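Local atomic coordinates of unsaturated glucuronyl hydrolase (Streptococcus agalactiae, PDB entry 2ZZR), a protein that hydrolyses unsaturated disaccharides of chondroitin, hyaluronan and heparin, releasing the unsaturated uronic acid by cleaving (1->3) or (1->4) glycosidic bonds. Residues Leu22-Lys25 with Ile26-Glu29; Ala143-Leu146 with Met147-Tyr150. One frame throughout, in Å; residues are numbered along the deposited sequence.

How the contacts relate
Contact 1 and contact 2 illustrate the opposite ends of two different helices. In contact 1, residues 22-29 start helix 25-46; in contact 2, residues 143-150 finish helix 133-147 and lead into strand 150-151. The two sites lie on opposite sides of the centre of this alpha-helical barrel, their centres 40 Å apart and their nearest atoms about 30 Å apart, so neither touches the other. Contact 1 is a surface feature away from the substrate site. Contact 2 is partly buried and closer to it: the side chain of L146 is about 7 Å from that of D114 and about 9 Å from that of D174, assigned as nucleophile and proton donor.

Contact 1 of 2, residues Leu22-Lys25 with Ile26-Glu29; sequences LLTK and IEVE
T24 and E27 form a capping box, in which the residue just before a helix and the residue three places on each accept, through the side chain, a hydrogen bond from the other's backbone N-H. Here the box opens helix 25-46 of the alpha barrel. The side chain of E27 can be followed outward. Its CB lies 3.6 Å from T24 OG1, and CG comes closer still to the same hydroxyl oxygen. With CG anti to the carbonyl carbon (chi1 -75°) and the chain extended beyond it, the glutamate runs back past the threonine toward the preceding loop. CD then lies beside T24, and OE1 accepts from T24 N at 2.9 Å through its anti lone pair, the one facing away from OE2, in a nearly straight bond of 170°. The other carboxylate oxygen, OE2, turns to R340 of helix 328-346 in a salt bridge, so each carboxylate oxygen has its own partner. The return half of the box is longer: E27 N donates to T24 OG1 at 3.3 Å. T24 can offer this oxygen because chi1 of 68° sets it between its own backbone N and carbonyl carbon. I26 CG2 packs against T24 OG1 at 3.4 Å.

Beyond the box the i to i+4 backbone bonds begin, V28 N to T24 O and E29 N to K25 O. L23 crosses the E27 side chain at about a right angle, its CD2 near OE1, while its CB rests 3.9 Å from V28 CG2. Both side chains also touch helix 376-390, L23 at F389 and V28 at L386. E29 OE2 bonds to the hydroxyl of Y390; K25 reaches over with its extended chain, and K25 CE lies 3.6 Å from E29 OE2, with NZ beyond salt-bridge distance.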
ATOM      1  N   LEU A  22     -24.133   0.838   5.149  1.00 23.06           N
ATOM      2  CA  LEU A  22     -22.925   1.567   5.529  1.00 22.01           C
ATOM      3  C   LEU A  22     -22.459   1.142   6.919  1.00 21.81           C
ATOM      4  O   LEU A  22     -23.276   0.869   7.803  1.00 21.61           O
ATOM      5  CB  LEU A  22     -23.160   3.085   5.488  1.00 21.70           C
ATOM      6  CG  LEU A  22     -23.519   3.710   4.135  1.00 20.79           C
ATOM      7  CD1 LEU A  22     -23.893   5.177   4.317  1.00 19.43           C
ATOM      8  CD2 LEU A  22     -22.387   3.566   3.123  1.00 20.20           C
ATOM      9  N   LEU A  23     -21.143   1.080   7.102  1.00 21.33           N
ATOM     10  CA  LEU A  23     -20.547   0.744   8.389  1.00 20.96           C
ATOM     11  C   LEU A  23     -20.828   1.816   9.431  1.00 21.14           C
ATOM     12  O   LEU A  23     -20.656   3.008   9.171  1.00 21.09           O
ATOM     13  CB  LEU A  23     -19.037   0.538   8.249  1.00 20.91           C
ATOM     14  CG  LEU A  23     -18.573  -0.801   7.670  1.00 20.76           C
ATOM     15  CD1 LEU A  23     -17.112  -0.696   7.264  1.00 19.95           C
ATOM     16  CD2 LEU A  23     -18.789  -1.949   8.675  1.00 20.39           C
ATOM     17  N   THR A  24     -21.264   1.382  10.610  1.00 20.94           N
ATOM     18  CA  THR A  24     -21.568   2.309  11.690  1.00 21.00           C
ATOM     19  C   THR A  24     -20.351   2.557  12.563  1.00 20.67           C
ATOM     20  O   THR A  24     -19.376   1.799  12.530  1.00 20.66           O
ATOM     21  CB  THR A  24     -22.726   1.803  12.577  1.00 21.08           C
ATOM     22  OG1 THR A  24     -22.294   0.647  13.304  1.00 22.29           O
ATOM     23  CG2 THR A  24     -23.952   1.466  11.733  1.00 21.62           C
ATOM     24  N   LYS A  25     -20.416   3.621  13.356  1.00 20.33           N
ATOM     25  CA  LYS A  25     -19.340   3.958  14.265  1.00 20.47           C
ATOM     26  C   LYS A  25     -19.018   2.809  15.225  1.00 20.45           C
ATOM     27  O   LYS A  25     -17.848   2.487  15.431  1.00 20.15           O
ATOM     28  CB  LYS A  25     -19.658   5.244  15.031  1.00 20.58           C
ATOM     29  CG  LYS A  25     -18.519   5.725  15.902  1.00 22.12           C
ATOM     30  CD  LYS A  25     -18.863   6.997  16.640  1.00 24.61           C
ATOM     31  CE  LYS A  25     -17.750   7.367  17.601  1.00 27.21           C
ATOM     32  NZ  LYS A  25     -18.147   8.469  18.520  1.00 29.03           N
ATOM     33  N   ILE A  26     -20.048   2.184  15.795  1.00 20.59           N
ATOM     34  CA  ILE A  26     -19.822   1.069  16.719  1.00 21.11           C
ATOM     35  C   ILE A  26     -19.183  -0.138  16.033  1.00 20.94           C
ATOM     36  O   ILE A  26     -18.324  -0.790  16.619  1.00 21.26           O
ATOM     37  CB  ILE A  26     -21.103   0.669  17.531  1.00 21.34           C
ATOM     38  CG1 ILE A  26     -20.747  -0.303  18.662  1.00 22.62           C
ATOM     39  CG2 ILE A  26     -22.175   0.072  16.636  1.00 21.89           C
ATOM     40  CD1 ILE A  26     -19.816   0.283  19.708  1.00 25.21           C
ATOM     41  N   GLU A  27     -19.577  -0.411  14.790  1.00 20.91           N
ATOM     42  CA  GLU A  27     -19.001  -1.531  14.034  1.00 21.20           C
ATOM     43  C   GLU A  27     -17.505  -1.323  13.794  1.00 20.89           C
ATOM     44  O   GLU A  27     -16.696  -2.228  14.034  1.00 20.55           O
ATOM     45  CB  GLU A  27     -19.738  -1.747  12.712  1.00 21.28           C
ATOM     46  CG  GLU A  27     -21.112  -2.410  12.866  1.00 21.95           C
ATOM     47  CD  GLU A  27     -21.891  -2.462  11.567  1.00 22.37           C
ATOM     48  OE1 GLU A  27     -21.873  -1.468  10.810  1.00 24.09           O
ATOM     49  OE2 GLU A  27     -22.529  -3.501  11.299  1.00 24.81           O
ATOM     50  N   VAL A  28     -17.140  -0.127  13.340  1.00 20.20           N
ATOM     51  CA  VAL A  28     -15.734   0.210  13.104  1.00 20.01           C
ATOM     52  C   VAL A  28     -14.947   0.276  14.419  1.00 20.39           C
ATOM     53  O   VAL A  28     -13.821  -0.228  14.512  1.00 20.22           O
ATOM     54  CB  VAL A  28     -15.595   1.512  12.263  1.00 19.69           C
ATOM     55  CG1 VAL A  28     -14.134   1.938  12.136  1.00 19.79           C
ATOM     56  CG2 VAL A  28     -16.213   1.302  10.882  1.00 19.36           C
ATOM     57  N   GLU A  29     -15.560   0.870  15.442  1.00 20.60           N
ATOM     58  CA  GLU A  29     -14.964   0.977  16.773  1.00 21.39           C
ATOM     59  C   GLU A  29     -14.603  -0.396  17.343  1.00 21.07           C
ATOM     60  O   GLU A  29     -13.509  -0.587  17.875  1.00 21.33           O
ATOM     61  CB  GLU A  29     -15.962   1.648  17.701  1.00 21.68           C
ATOM     62  CG  GLU A  29     -15.380   2.445  18.818  1.00 24.78           C
ATOM     63  CD  GLU A  29     -16.446   3.303  19.465  1.00 27.82           C
ATOM     64  OE1 GLU A  29     -17.386   2.728  20.054  1.00 30.94           O
ATOM     65  OE2 GLU A  29     -16.355   4.542  19.367  1.00 29.06           O
TER

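Contact 2 of 2, residues Ala143-Leu146 with Met147-Tyr150; sequences ADKL and MERY
From A143 to Y150 the backbone passes from a regular helical bond, M147 N to A143 O at 2.9 Å, to a tighter three-residue spacing, with E148 N bonded to K145 O and R149 N to L146 O at 3.1 Å. E148 N also keeps a weak bond to D144 O. The change shows in the carbonyls: R149 N approaches L146 O from above the carbonyl plane, 48° out of it. Over this last turn lie the side chains of K145 and E148, joined by a salt bridge between K145 NZ and E148 OE1 at 3.2 Å. The lysine is bent at chi2 and chi4 (69° and 76°), and the last of these bends turns NZ toward E148; CD comes 3.5 Å from E148 OE1, and the ammonium meets that oxygen from above the carboxylate plane. The same ammonium also binds D111 and the backbone oxygen of L110, while E148 OE2 pairs with R107, so the ion pair belongs to a wider charged network.

Helix 133-147 ends in a type I beta turn from M147 to Y150, closed by Y150 N to M147 O, which delivers the chain to strand 150-151 of a two-stranded antiparallel sheet. R149 bonds by its guanidinium to the backbone oxygens of Q158, A159 and G161. M147 lays its CG 3.2 Å from A143 O, then bends away to pack on L182, Y194 and V197 of helices 180-189 and 192-209. L146, which is buried, packs on L182, I157 and H113.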
ATOM      1  N   ALA A 143      14.640   9.624   2.107  1.00 17.02           N
ATOM      2  CA  ALA A 143      14.291  10.227   0.825  1.00 16.93           C
ATOM      3  C   ALA A 143      15.532  10.333  -0.068  1.00 17.09           C
ATOM      4  O   ALA A 143      15.489   9.959  -1.238  1.00 16.91           O
ATOM      5  CB  ALA A 143      13.644  11.594   1.024  1.00 16.72           C
ATOM      6  N   ASP A 144      16.638  10.815   0.497  1.00 17.33           N
ATOM      7  CA  ASP A 144      17.900  10.903  -0.243  1.00 18.00           C
ATOM      8  C   ASP A 144      18.377   9.523  -0.701  1.00 17.94           C
ATOM      9  O   ASP A 144      18.880   9.369  -1.820  1.00 18.63           O
ATOM     10  CB  ASP A 144      18.978  11.588   0.600  1.00 18.26           C
ATOM     11  CG  ASP A 144      18.701  13.062   0.810  1.00 19.37           C
ATOM     12  OD1 ASP A 144      17.980  13.656  -0.018  1.00 19.85           O
ATOM     13  OD2 ASP A 144      19.202  13.624   1.812  1.00 21.87           O
ATOM     14  N   LYS A 145      18.202   8.523   0.160  1.00 18.15           N
ATOM     15  CA  LYS A 145      18.544   7.144  -0.191  1.00 17.92           C
ATOM     16  C   LYS A 145      17.720   6.670  -1.392  1.00 17.66           C
ATOM     17  O   LYS A 145      18.256   6.070  -2.329  1.00 17.36           O
ATOM     18  CB  LYS A 145      18.355   6.210   1.009  1.00 18.28           C
ATOM     19  CG  LYS A 145      18.832   4.776   0.789  1.00 18.98           C
ATOM     20  CD  LYS A 145      20.354   4.692   0.691  1.00 20.17           C
ATOM     21  CE  LYS A 145      20.817   3.262   0.416  1.00 21.10           C
ATOM     22  NZ  LYS A 145      20.594   2.885  -1.005  1.00 22.44           N
ATOM     23  N   LEU A 146      16.421   6.966  -1.371  1.00 17.15           N
ATOM     24  CA  LEU A 146      15.537   6.605  -2.475  1.00 16.84           C
ATOM     25  C   LEU A 146      15.924   7.307  -3.785  1.00 16.84           C
ATOM     26  O   LEU A 146      15.900   6.696  -4.856  1.00 16.70           O
ATOM     27  CB  LEU A 146      14.076   6.901  -2.113  1.00 16.78           C
ATOM     28  CG  LEU A 146      13.019   6.467  -3.135  1.00 16.79           C
ATOM     29  CD1 LEU A 146      13.105   4.969  -3.428  1.00 16.96           C
ATOM     30  CD2 LEU A 146      11.629   6.867  -2.665  1.00 16.46           C
ATOM     31  N   MET A 147      16.288   8.584  -3.685  1.00 16.92           N
ATOM     32  CA  MET A 147      16.703   9.383  -4.843  1.00 17.26           C
ATOM     33  C   MET A 147      17.898   8.775  -5.594  1.00 17.67           C
ATOM     34  O   MET A 147      18.036   8.978  -6.803  1.00 17.40           O
ATOM     35  CB  MET A 147      17.026  10.821  -4.409  1.00 17.40           C
ATOM     36  CG  MET A 147      15.796  11.630  -3.976  1.00 17.73           C
ATOM     37  SD  MET A 147      14.760  12.118  -5.369  1.00 18.23           S
ATOM     38  CE  MET A 147      15.667  13.551  -5.948  1.00 18.65           C
ATOM     39  N   GLU A 148      18.734   8.025  -4.875  1.00 17.98           N
ATOM     40  CA  GLU A 148      19.936   7.390  -5.452  1.00 18.83           C
ATOM     41  C   GLU A 148      19.608   6.425  -6.594  1.00 18.47           C
ATOM     42  O   GLU A 148      20.462   6.152  -7.447  1.00 18.73           O
ATOM     43  CB  GLU A 148      20.732   6.640  -4.380  1.00 18.98           C
ATOM     44  CG  GLU A 148      21.380   7.500  -3.304  1.00 19.71           C
ATOM     45  CD  GLU A 148      22.003   6.674  -2.187  1.00 20.66           C
ATOM     46  OE1 GLU A 148      22.078   5.428  -2.314  1.00 22.63           O
ATOM     47  OE2 GLU A 148      22.414   7.273  -1.170  1.00 22.73           O
ATOM     48  N   ARG A 149      18.383   5.897  -6.605  1.00 17.76           N
ATOM     49  CA  ARG A 149      17.981   4.925  -7.625  1.00 17.19           C
ATOM     50  C   ARG A 149      17.288   5.540  -8.847  1.00 17.29           C
ATOM     51  O   ARG A 149      16.887   4.825  -9.763  1.00 16.64           O
ATOM     52  CB  ARG A 149      17.132   3.803  -7.011  1.00 17.09           C
ATOM     53  CG  ARG A 149      17.831   3.071  -5.874  1.00 16.63           C
ATOM     54  CD  ARG A 149      17.161   1.737  -5.556  1.00 16.52           C
ATOM     55  NE  ARG A 149      17.411   0.721  -6.584  1.00 16.98           N
ATOM     56  CZ  ARG A 149      18.539   0.019  -6.700  1.00 17.02           C
ATOM     57  NH1 ARG A 149      19.546   0.206  -5.850  1.00 16.19           N
ATOM     58  NH2 ARG A 149      18.664  -0.875  -7.675  1.00 17.41           N
ATOM     59  N   TYR A 150      17.161   6.869  -8.863  1.00 17.80           N
ATOM     60  CA  TYR A 150      16.520   7.556  -9.980  1.00 18.33           C
ATOM     61  C   TYR A 150      17.348   7.452 -11.258  1.00 18.96           C
ATOM     62  O   TYR A 150      18.552   7.698 -11.242  1.00 19.37           O
ATOM     63  CB  TYR A 150      16.270   9.032  -9.653  1.00 18.15           C
ATOM     64  CG  TYR A 150      15.622   9.794 -10.792  1.00 18.11           C
ATOM     65  CD1 TYR A 150      16.327  10.781 -11.489  1.00 17.92           C
ATOM     66  CD2 TYR A 150      14.312   9.525 -11.178  1.00 17.75           C
ATOM     67  CE1 TYR A 150      15.734  11.481 -12.540  1.00 18.58           C
ATOM     68  CE2 TYR A 150      13.710  10.220 -12.222  1.00 18.33           C
ATOM     69  CZ  TYR A 150      14.428  11.197 -12.896  1.00 18.34           C
ATOM     70  OH  TYR A 150      13.830  11.876 -13.927  1.00 18.50           O
TER